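Local coordinates for protein ALDH21) (Physcomitrella patens subsp. patens, PDB 5MZ5) that oxidises succinic semialdehyde to succinate with NADP+ as the electron acceptor, and is probably also able to act on glyceraldehyde 3-phosphate, at residues Ile42-Leu56 against Ala68-Ala81. Numbering follows the deposited sequence.
Sequences IFLASKPVDGDRKWL and AKVPQATHKDIDDA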
ATOM      1  N   ILE A  42      32.907  25.607  -7.252  1.00 33.08           N
ATOM      2  CA  ILE A  42      31.454  25.568  -7.198  1.00 31.33           C
ATOM      3  C   ILE A  42      31.023  24.737  -8.395  1.00 32.24           C
ATOM      4  O   ILE A  42      31.842  24.491  -9.291  1.00 30.23           O
ATOM      5  CB  ILE A  42      30.769  26.955  -7.070  1.00 34.39           C
ATOM      6  CG1 ILE A  42      31.101  27.885  -8.257  1.00 35.38           C
ATOM      7  CG2 ILE A  42      31.160  27.582  -5.735  1.00 34.19           C
ATOM      8  CD1 ILE A  42      30.250  29.182  -8.371  1.00 42.53           C
ATOM      9  N   PHE A  43      29.778  24.258  -8.393  1.00 27.27           N
ATOM     10  CA  PHE A  43      29.340  23.386  -9.460  1.00 26.92           C
ATOM     11  C   PHE A  43      28.272  24.020 -10.299  1.00 30.36           C
ATOM     12  O   PHE A  43      27.213  24.373  -9.806  1.00 29.38           O
ATOM     13  CB  PHE A  43      28.951  21.998  -8.898  1.00 27.86           C
ATOM     14  CG  PHE A  43      30.190  21.299  -8.373  1.00 28.73           C
ATOM     15  CD1 PHE A  43      30.989  20.535  -9.220  1.00 30.65           C
ATOM     16  CD2 PHE A  43      30.617  21.493  -7.058  1.00 28.88           C
ATOM     17  CE1 PHE A  43      32.174  19.951  -8.753  1.00 30.35           C
ATOM     18  CE2 PHE A  43      31.808  20.932  -6.605  1.00 30.68           C
ATOM     19  CZ  PHE A  43      32.583  20.171  -7.459  1.00 28.53           C
ATOM     20  N   LEU A  44      28.592  24.211 -11.577  1.00 29.85           N
ATOM     21  CA  LEU A  44      27.722  24.836 -12.559  1.00 30.55           C
ATOM     22  C   LEU A  44      27.483  23.846 -13.679  1.00 34.00           C
ATOM     23  O   LEU A  44      28.418  23.508 -14.417  1.00 34.09           O
ATOM     24  CB  LEU A  44      28.358  26.146 -13.066  1.00 31.85           C
ATOM     25  CG  LEU A  44      27.675  26.877 -14.234  1.00 38.64           C
ATOM     26  CD1 LEU A  44      26.266  27.284 -13.883  1.00 39.68           C
ATOM     27  CD2 LEU A  44      28.454  28.125 -14.618  1.00 42.50           C
ATOM     28  N   ALA A  45      26.221  23.362 -13.788  1.00 30.28           N
ATOM     29  CA  ALA A  45      25.786  22.382 -14.786  1.00 30.34           C
ATOM     30  C   ALA A  45      26.716  21.140 -14.758  1.00 33.66           C
ATOM     31  O   ALA A  45      27.257  20.737 -15.799  1.00 33.86           O
ATOM     32  CB  ALA A  45      25.755  23.022 -16.173  1.00 31.43           C
ATOM     33  N   SER A  46      26.925  20.590 -13.518  1.00 29.35           N
ATOM     34  CA  SER A  46      27.729  19.399 -13.165  1.00 29.61           C
ATOM     35  C   SER A  46      29.249  19.585 -13.193  1.00 33.57           C
ATOM     36  O   SER A  46      29.989  18.631 -12.926  1.00 33.37           O
ATOM     37  CB  SER A  46      27.359  18.204 -14.047  1.00 32.10           C
ATOM     38  OG  SER A  46      25.961  18.087 -14.240  1.00 35.79           O
ATOM     39  N   LYS A  47      29.718  20.793 -13.529  1.00 30.29           N
ATOM     40  CA  LYS A  47      31.144  21.036 -13.713  1.00 30.62           C
ATOM     41  C   LYS A  47      31.769  21.969 -12.668  1.00 34.05           C
ATOM     42  O   LYS A  47      31.150  22.966 -12.286  1.00 30.86           O
ATOM     43  CB  LYS A  47      31.428  21.531 -15.153  1.00 33.55           C
ATOM     44  CG  LYS A  47      30.925  20.555 -16.221  1.00 48.21           C
ATOM     45  CD  LYS A  47      31.805  20.525 -17.448  1.00 58.36           C
ATOM     46  CE  LYS A  47      31.530  19.341 -18.348  1.00 68.54           C
ATOM     47  NZ  LYS A  47      31.852  18.028 -17.709  1.00 71.20           N
ATOM     48  N   PRO A  48      33.004  21.649 -12.198  1.00 33.23           N
ATOM     49  CA  PRO A  48      33.665  22.535 -11.232  1.00 33.85           C
ATOM     50  C   PRO A  48      34.104  23.844 -11.894  1.00 40.04           C
ATOM     51  O   PRO A  48      34.670  23.821 -12.984  1.00 40.43           O
ATOM     52  CB  PRO A  48      34.874  21.714 -10.754  1.00 35.44           C
ATOM     53  CG  PRO A  48      35.177  20.790 -11.864  1.00 39.18           C
ATOM     54  CD  PRO A  48      33.873  20.504 -12.565  1.00 34.68           C
ATOM     55  N   VAL A  49      33.785  24.982 -11.274  1.00 38.25           N
ATOM     56  CA  VAL A  49      34.181  26.289 -11.795  1.00 39.42           C
ATOM     57  C   VAL A  49      34.754  27.154 -10.671  1.00 46.50           C
ATOM     58  O   VAL A  49      34.422  26.945  -9.496  1.00 44.72           O
ATOM     59  CB  VAL A  49      33.097  27.045 -12.636  1.00 42.76           C
ATOM     60  CG1 VAL A  49      32.653  26.247 -13.863  1.00 42.42           C
ATOM     61  CG2 VAL A  49      31.897  27.448 -11.795  1.00 42.23           C
ATOM     62  N   ASP A  50      35.638  28.107 -11.044  1.00 46.89           N
ATOM     63  CA  ASP A  50      36.228  29.119 -10.167  1.00 48.65           C
ATOM     64  C   ASP A  50      36.527  30.382 -10.987  1.00 53.64           C
ATOM     65  O   ASP A  50      35.699  31.286 -11.016  1.00 51.79           O
ATOM     66  CB  ASP A  50      37.424  28.593  -9.329  1.00 51.90           C
ATOM     67  CG  ASP A  50      38.642  28.151 -10.116  1.00 69.88           C
ATOM     68  OD1 ASP A  50      38.671  26.974 -10.560  1.00 71.30           O
ATOM     69  OD2 ASP A  50      39.571  28.979 -10.282  1.00 79.27           O
ATOM     70  N   GLY A  51      37.644  30.376 -11.715  1.00 53.11           N
ATOM     71  CA  GLY A  51      38.104  31.450 -12.587  1.00 54.00           C
ATOM     72  C   GLY A  51      38.151  32.840 -11.986  1.00 58.12           C
ATOM     73  O   GLY A  51      38.603  33.030 -10.848  1.00 56.71           O
ATOM     74  N   ASP A  52      37.626  33.809 -12.762  1.00 55.70           N
ATOM     75  CA  ASP A  52      37.574  35.251 -12.488  1.00 55.88           C
ATOM     76  C   ASP A  52      36.528  35.694 -11.445  1.00 54.57           C
ATOM     77  O   ASP A  52      36.246  36.895 -11.333  1.00 55.55           O
ATOM     78  CB  ASP A  52      37.360  36.009 -13.823  1.00 59.43           C
ATOM     79  CG  ASP A  52      35.961  35.915 -14.447  1.00 77.07           C
ATOM     80  OD1 ASP A  52      35.249  34.898 -14.197  1.00 77.87           O
ATOM     81  OD2 ASP A  52      35.592  36.837 -15.213  1.00 85.63           O
ATOM     82  N   ARG A  53      35.959  34.744 -10.693  1.00 45.79           N
ATOM     83  CA  ARG A  53      34.921  35.024  -9.702  1.00 42.66           C
ATOM     84  C   ARG A  53      35.443  35.558  -8.377  1.00 43.70           C
ATOM     85  O   ARG A  53      36.584  35.293  -7.989  1.00 43.33           O
ATOM     86  CB  ARG A  53      34.023  33.790  -9.466  1.00 38.42           C
ATOM     87  CG  ARG A  53      33.155  33.442 -10.662  1.00 36.89           C
ATOM     88  CD  ARG A  53      32.545  32.072 -10.520  1.00 43.26           C
ATOM     89  NE  ARG A  53      31.765  31.726 -11.706  1.00 48.79           N
ATOM     90  CZ  ARG A  53      32.250  31.116 -12.785  1.00 60.09           C
ATOM     91  NH1 ARG A  53      33.529  30.757 -12.838  1.00 43.04           N
ATOM     92  NH2 ARG A  53      31.462  30.865 -13.820  1.00 44.99           N
ATOM     93  N   LYS A  54      34.566  36.298  -7.676  1.00 38.42           N
ATOM     94  CA  LYS A  54      34.787  36.836  -6.348  0.50 38.05           C
ATOM     95  C   LYS A  54      34.785  35.702  -5.325  1.00 40.57           C
ATOM     96  O   LYS A  54      34.164  34.659  -5.547  1.00 38.57           O
ATOM     97  CB  LYS A  54      33.704  37.886  -6.045  1.00 41.60           C
ATOM     98  CG  LYS A  54      34.170  39.348  -6.253  1.00 56.01           C
ATOM     99  CD  LYS A  54      34.594  39.714  -7.690  1.00 68.76           C
ATOM    100  CE  LYS A  54      35.687  40.755  -7.718  1.00 74.46           C
ATOM    101  NZ  LYS A  54      36.515  40.645  -8.945  1.00 80.48           N
ATOM    102  N   TRP A  55      35.503  35.888  -4.222  1.00 38.88           N
ATOM    103  CA  TRP A  55      35.617  34.850  -3.206  1.00 38.77           C
ATOM    104  C   TRP A  55      34.716  35.064  -2.023  1.00 40.33           C
ATOM    105  O   TRP A  55      34.522  36.185  -1.577  1.00 39.94           O
ATOM    106  CB  TRP A  55      37.065  34.706  -2.723  1.00 38.44           C
ATOM    107  CG  TRP A  55      38.035  34.233  -3.766  1.00 40.08           C
ATOM    108  CD1 TRP A  55      39.001  34.977  -4.379  1.00 43.97           C
ATOM    109  CD2 TRP A  55      38.143  32.907  -4.308  1.00 39.53           C
ATOM    110  NE1 TRP A  55      39.718  34.195  -5.255  1.00 44.04           N
ATOM    111  CE2 TRP A  55      39.202  32.921  -5.243  1.00 44.36           C
ATOM    112  CE3 TRP A  55      37.476  31.695  -4.064  1.00 39.76           C
ATOM    113  CZ2 TRP A  55      39.617  31.767  -5.924  1.00 43.44           C
ATOM    114  CZ3 TRP A  55      37.876  30.558  -4.751  1.00 41.07           C
ATOM    115  CH2 TRP A  55      38.913  30.605  -5.692  1.00 42.41           C
ATOM    116  N   LEU A  56      34.159  33.970  -1.522  1.00 35.30           N
ATOM    117  CA  LEU A  56      33.371  33.926  -0.299  1.00 33.63           C
ATOM    118  C   LEU A  56      34.283  33.280   0.758  1.00 34.12           C
ATOM    119  O   LEU A  56      34.834  32.190   0.519  1.00 31.33           O
ATOM    120  CB  LEU A  56      32.088  33.083  -0.497  1.00 33.21           C
ATOM    121  CG  LEU A  56      31.226  32.802   0.755  1.00 37.85           C
ATOM    122  CD1 LEU A  56      30.533  34.093   1.284  1.00 38.09           C
ATOM    123  CD2 LEU A  56      30.191  31.709   0.473  1.00 38.16           C
ATOM    124  N   ALA A  68      38.718  28.414   4.392  1.00 34.82           N
ATOM    125  CA  ALA A  68      38.344  28.115   3.025  1.00 33.72           C
ATOM    126  C   ALA A  68      37.874  29.340   2.249  1.00 37.43           C
ATOM    127  O   ALA A  68      37.358  30.292   2.838  1.00 36.72           O
ATOM    128  CB  ALA A  68      37.272  27.024   3.011  1.00 33.55           C
ATOM    129  N   LYS A  69      38.068  29.304   0.921  1.00 35.27           N
ATOM    130  CA  LYS A  69      37.662  30.331  -0.046  1.00 34.95           C
ATOM    131  C   LYS A  69      36.821  29.634  -1.097  1.00 36.62           C
ATOM    132  O   LYS A  69      37.233  28.610  -1.657  1.00 35.59           O
ATOM    133  CB  LYS A  69      38.873  31.018  -0.683  1.00 38.21           C
ATOM    134  CG  LYS A  69      39.551  32.002   0.248  1.00 56.39           C
ATOM    135  CD  LYS A  69      40.791  32.557  -0.384  1.00 67.94           C
ATOM    136  CE  LYS A  69      40.678  34.035  -0.627  1.00 76.98           C
ATOM    137  NZ  LYS A  69      41.727  34.509  -1.568  1.00 84.72           N
ATOM    138  N   VAL A  70      35.600  30.136  -1.297  1.00 32.59           N
ATOM    139  CA  VAL A  70      34.626  29.541  -2.232  1.00 31.53           C
ATOM    140  C   VAL A  70      34.278  30.558  -3.321  1.00 33.63           C
ATOM    141  O   VAL A  70      33.928  31.687  -2.975  1.00 33.76           O
ATOM    142  CB  VAL A  70      33.339  29.107  -1.464  1.00 34.48           C
ATOM    143  CG1 VAL A  70      32.295  28.558  -2.408  1.00 34.36           C
ATOM    144  CG2 VAL A  70      33.649  28.109  -0.367  1.00 33.69           C
ATOM    145  N   PRO A  71      34.322  30.201  -4.624  1.00 30.84           N
ATOM    146  CA  PRO A  71      33.887  31.154  -5.657  1.00 30.85           C
ATOM    147  C   PRO A  71      32.422  31.550  -5.469  1.00 36.60           C
ATOM    148  O   PRO A  71      31.594  30.726  -5.072  1.00 34.69           O
ATOM    149  CB  PRO A  71      34.050  30.365  -6.966  1.00 31.95           C
ATOM    150  CG  PRO A  71      34.965  29.246  -6.647  1.00 36.36           C
ATOM    151  CD  PRO A  71      34.666  28.896  -5.230  1.00 33.13           C
ATOM    152  N   GLN A  72      32.116  32.825  -5.700  1.00 36.82           N
ATOM    153  CA  GLN A  72      30.747  33.312  -5.601  1.00 37.50           C
ATOM    154  C   GLN A  72      30.158  33.357  -7.004  1.00 40.57           C
ATOM    155  O   GLN A  72      30.764  33.942  -7.902  1.00 40.60           O
ATOM    156  CB  GLN A  72      30.663  34.677  -4.903  1.00 40.01           C
ATOM    157  CG  GLN A  72      29.229  35.036  -4.533  1.00 66.67           C
ATOM    158  CD  GLN A  72      29.156  36.242  -3.648  1.00 98.21           C
ATOM    159  OE1 GLN A  72      29.224  37.389  -4.107  1.00 99.52           O
ATOM    160  NE2 GLN A  72      28.944  36.003  -2.364  1.00 88.60           N
ATOM    161  N   ALA A  73      28.994  32.707  -7.191  1.00 35.92           N
ATOM    162  CA  ALA A  73      28.319  32.653  -8.487  1.00 35.12           C
ATOM    163  C   ALA A  73      27.723  33.999  -8.864  1.00 37.92           C
ATOM    164  O   ALA A  73      27.190  34.712  -8.010  1.00 38.00           O
ATOM    165  CB  ALA A  73      27.229  31.581  -8.477  1.00 35.15           C
ATOM    166  N   THR A  74      27.819  34.351 -10.144  1.00 34.18           N
ATOM    167  CA  THR A  74      27.224  35.594 -10.643  1.00 34.15           C
ATOM    168  C   THR A  74      25.771  35.284 -11.035  1.00 38.12           C
ATOM    169  O   THR A  74      25.363  34.117 -11.048  1.00 36.21           O
ATOM    170  CB  THR A  74      28.015  36.152 -11.838  1.00 35.71           C
ATOM    171  OG1 THR A  74      27.922  35.239 -12.932  1.00 36.38           O
ATOM    172  CG2 THR A  74      29.489  36.465 -11.499  1.00 29.14           C
ATOM    173  N   HIS A  75      25.016  36.320 -11.395  1.00 35.60           N
ATOM    174  CA  HIS A  75      23.644  36.218 -11.880  1.00 35.13           C
ATOM    175  C   HIS A  75      23.596  35.346 -13.155  1.00 35.47           C
ATOM    176  O   HIS A  75      22.678  34.541 -13.305  1.00 33.40           O
ATOM    177  CB  HIS A  75      23.104  37.618 -12.165  1.00 36.73           C
ATOM    178  CG  HIS A  75      21.653  37.631 -12.509  1.00 41.15           C
ATOM    179  ND1 HIS A  75      21.213  37.438 -13.818  1.00 43.48           N
ATOM    180  CD2 HIS A  75      20.580  37.801 -11.702  1.00 43.58           C
ATOM    181  CE1 HIS A  75      19.890  37.475 -13.757  1.00 43.31           C
ATOM    182  NE2 HIS A  75      19.462  37.692 -12.503  1.00 43.50           N
ATOM    183  N   LYS A  76      24.592  35.521 -14.056  1.00 31.77           N
ATOM    184  CA  LYS A  76      24.708  34.767 -15.294  1.00 32.25           C
ATOM    185  C   LYS A  76      24.914  33.275 -15.001  1.00 36.09           C
ATOM    186  O   LYS A  76      24.306  32.453 -15.688  1.00 36.10           O
ATOM    187  CB  LYS A  76      25.822  35.324 -16.196  1.00 34.91           C
ATOM    188  CG  LYS A  76      25.692  34.866 -17.645  1.00 48.85           C
ATOM    189  CD  LYS A  76      27.053  34.579 -18.272  1.00 60.08           C
ATOM    190  CE  LYS A  76      26.973  34.297 -19.753  1.00 68.81           C
ATOM    191  NZ  LYS A  76      26.360  32.974 -20.036  1.00 77.48           N
ATOM    192  N   ASP A  77      25.725  32.935 -13.962  1.00 31.47           N
ATOM    193  CA  ASP A  77      25.956  31.557 -13.529  1.00 30.38           C
ATOM    194  C   ASP A  77      24.645  30.897 -13.110  1.00 34.45           C
ATOM    195  O   ASP A  77      24.366  29.776 -13.545  1.00 33.68           O
ATOM    196  CB  ASP A  77      26.971  31.489 -12.369  1.00 31.84           C
ATOM    197  CG  ASP A  77      28.387  31.904 -12.714  1.00 39.19           C
ATOM    198  OD1 ASP A  77      28.803  31.704 -13.887  1.00 39.41           O
ATOM    199  OD2 ASP A  77      29.088  32.409 -11.811  1.00 41.91           O
ATOM    200  N   ILE A  78      23.817  31.608 -12.304  1.00 31.53           N
ATOM    201  CA  ILE A  78      22.522  31.091 -11.838  1.00 30.97           C
ATOM    202  C   ILE A  78      21.579  30.850 -13.031  1.00 33.82           C
ATOM    203  O   ILE A  78      20.974  29.781 -13.111  1.00 33.32           O
ATOM    204  CB  ILE A  78      21.900  31.959 -10.711  1.00 34.00           C
ATOM    205  CG1 ILE A  78      22.897  32.141  -9.545  1.00 34.81           C
ATOM    206  CG2 ILE A  78      20.597  31.334 -10.184  1.00 33.73           C
ATOM    207  CD1 ILE A  78      22.760  33.467  -8.864  1.00 39.14           C
ATOM    208  N   ASP A  79      21.516  31.812 -13.981  1.00 29.53           N
ATOM    209  CA  ASP A  79      20.719  31.664 -15.201  1.00 29.28           C
ATOM    210  C   ASP A  79      21.131  30.441 -16.007  1.00 30.63           C
ATOM    211  O   ASP A  79      20.269  29.685 -16.440  1.00 29.71           O
ATOM    212  CB  ASP A  79      20.820  32.910 -16.082  1.00 31.91           C
ATOM    213  CG  ASP A  79      19.701  33.884 -15.848  1.00 43.03           C
ATOM    214  OD1 ASP A  79      18.559  33.426 -15.605  1.00 41.62           O
ATOM    215  OD2 ASP A  79      19.958  35.111 -15.921  1.00 51.74           O
ATOM    216  N   ASP A  80      22.443  30.248 -16.179  1.00 28.42           N
ATOM    217  CA  ASP A  80      23.033  29.122 -16.905  1.00 29.82           C
ATOM    218  C   ASP A  80      22.738  27.804 -16.198  1.00 32.29           C
ATOM    219  O   ASP A  80      22.438  26.820 -16.873  1.00 30.97           O
ATOM    220  CB  ASP A  80      24.558  29.315 -17.102  1.00 32.57           C
ATOM    221  CG  ASP A  80      24.966  30.469 -18.012  1.00 41.23           C
ATOM    222  OD1 ASP A  80      24.112  30.949 -18.788  1.00 42.20           O
ATOM    223  OD2 ASP A  80      26.140  30.885 -17.949  1.00 51.15           O
ATOM    224  N   ALA A  81      22.782  27.806 -14.841  1.00 27.89           N
ATOM    225  CA  ALA A  81      22.493  26.643 -13.998  1.00 26.11           C
ATOM    226  C   ALA A  81      21.054  26.195 -14.175  1.00 27.97           C
ATOM    227  O   ALA A  81      20.797  24.995 -14.354  1.00 27.31           O
ATOM    228  CB  ALA A  81      22.776  26.965 -12.532  1.00 26.55           C
TER
HETATM  229  O   HOH W   1      31.843  36.343  -8.420  1.00 38.60           O
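An antiparallel strand pair at one end and a salt bridge to a helix at the other join Ile42-Leu56 to Ala68-Ala81, where the hairpin of strands 55-59 and 66-71 leads into helix 75-94 of this aldehyde dehydrogenase subunit. Leu56 and Val70 form a hydrogen-bonded pair, Leu56 N giving to Val70 O at 2.7 Å and Val70 N giving to Leu56 O; the Leu56 side chain lies about 4 Å from that of Ser215, a residue of the NADP+ site. A further backbone bond, Gln72 N to Lys54 O, follows, and a water bridges Lys54 N and Gln72 O. Arg53 grips Asp77 side-on: NE reaches OD2 and NH2 reaches OD1, each at 2.8 Å and nearly straight. Arginine suits this place because its extended chain carries two parallel N-H groups to a carboxylate, whose plane is turned 33° from the guanidinium. NH1 binds Asp50 O, and Val49 CG2 sits over the guanidinium face; together these contacts restrict rotation of the group. Aspartate offers two oxygens, and OD2 also takes Thr74 N, from the face opposite to Arg53 NE. Threonine brings a hydroxyl that accepts weakly from Asp77 N at the helix N-cap, completing a capping box. Beta-branched Ile42 puts two arms on its neighbours, CG2 3.6 Å from Val70 CG1 and CD1 against Ala73 CB, while Leu44, with CG anti to the backbone N (chi1 173°), lays CD1 3.8 Å from Ala81 CB. Trp55 offers apolar CZ3 to Pro71 CD at 3.6 Å and a ring face to Lys69 NZ, a cation-pi contact 4.2 Å from the five-membered ring's centroid. Buried Asp77 thus joins turn to helix start, and Arg53 together with the helix N-terminus would probably favour its ionised form.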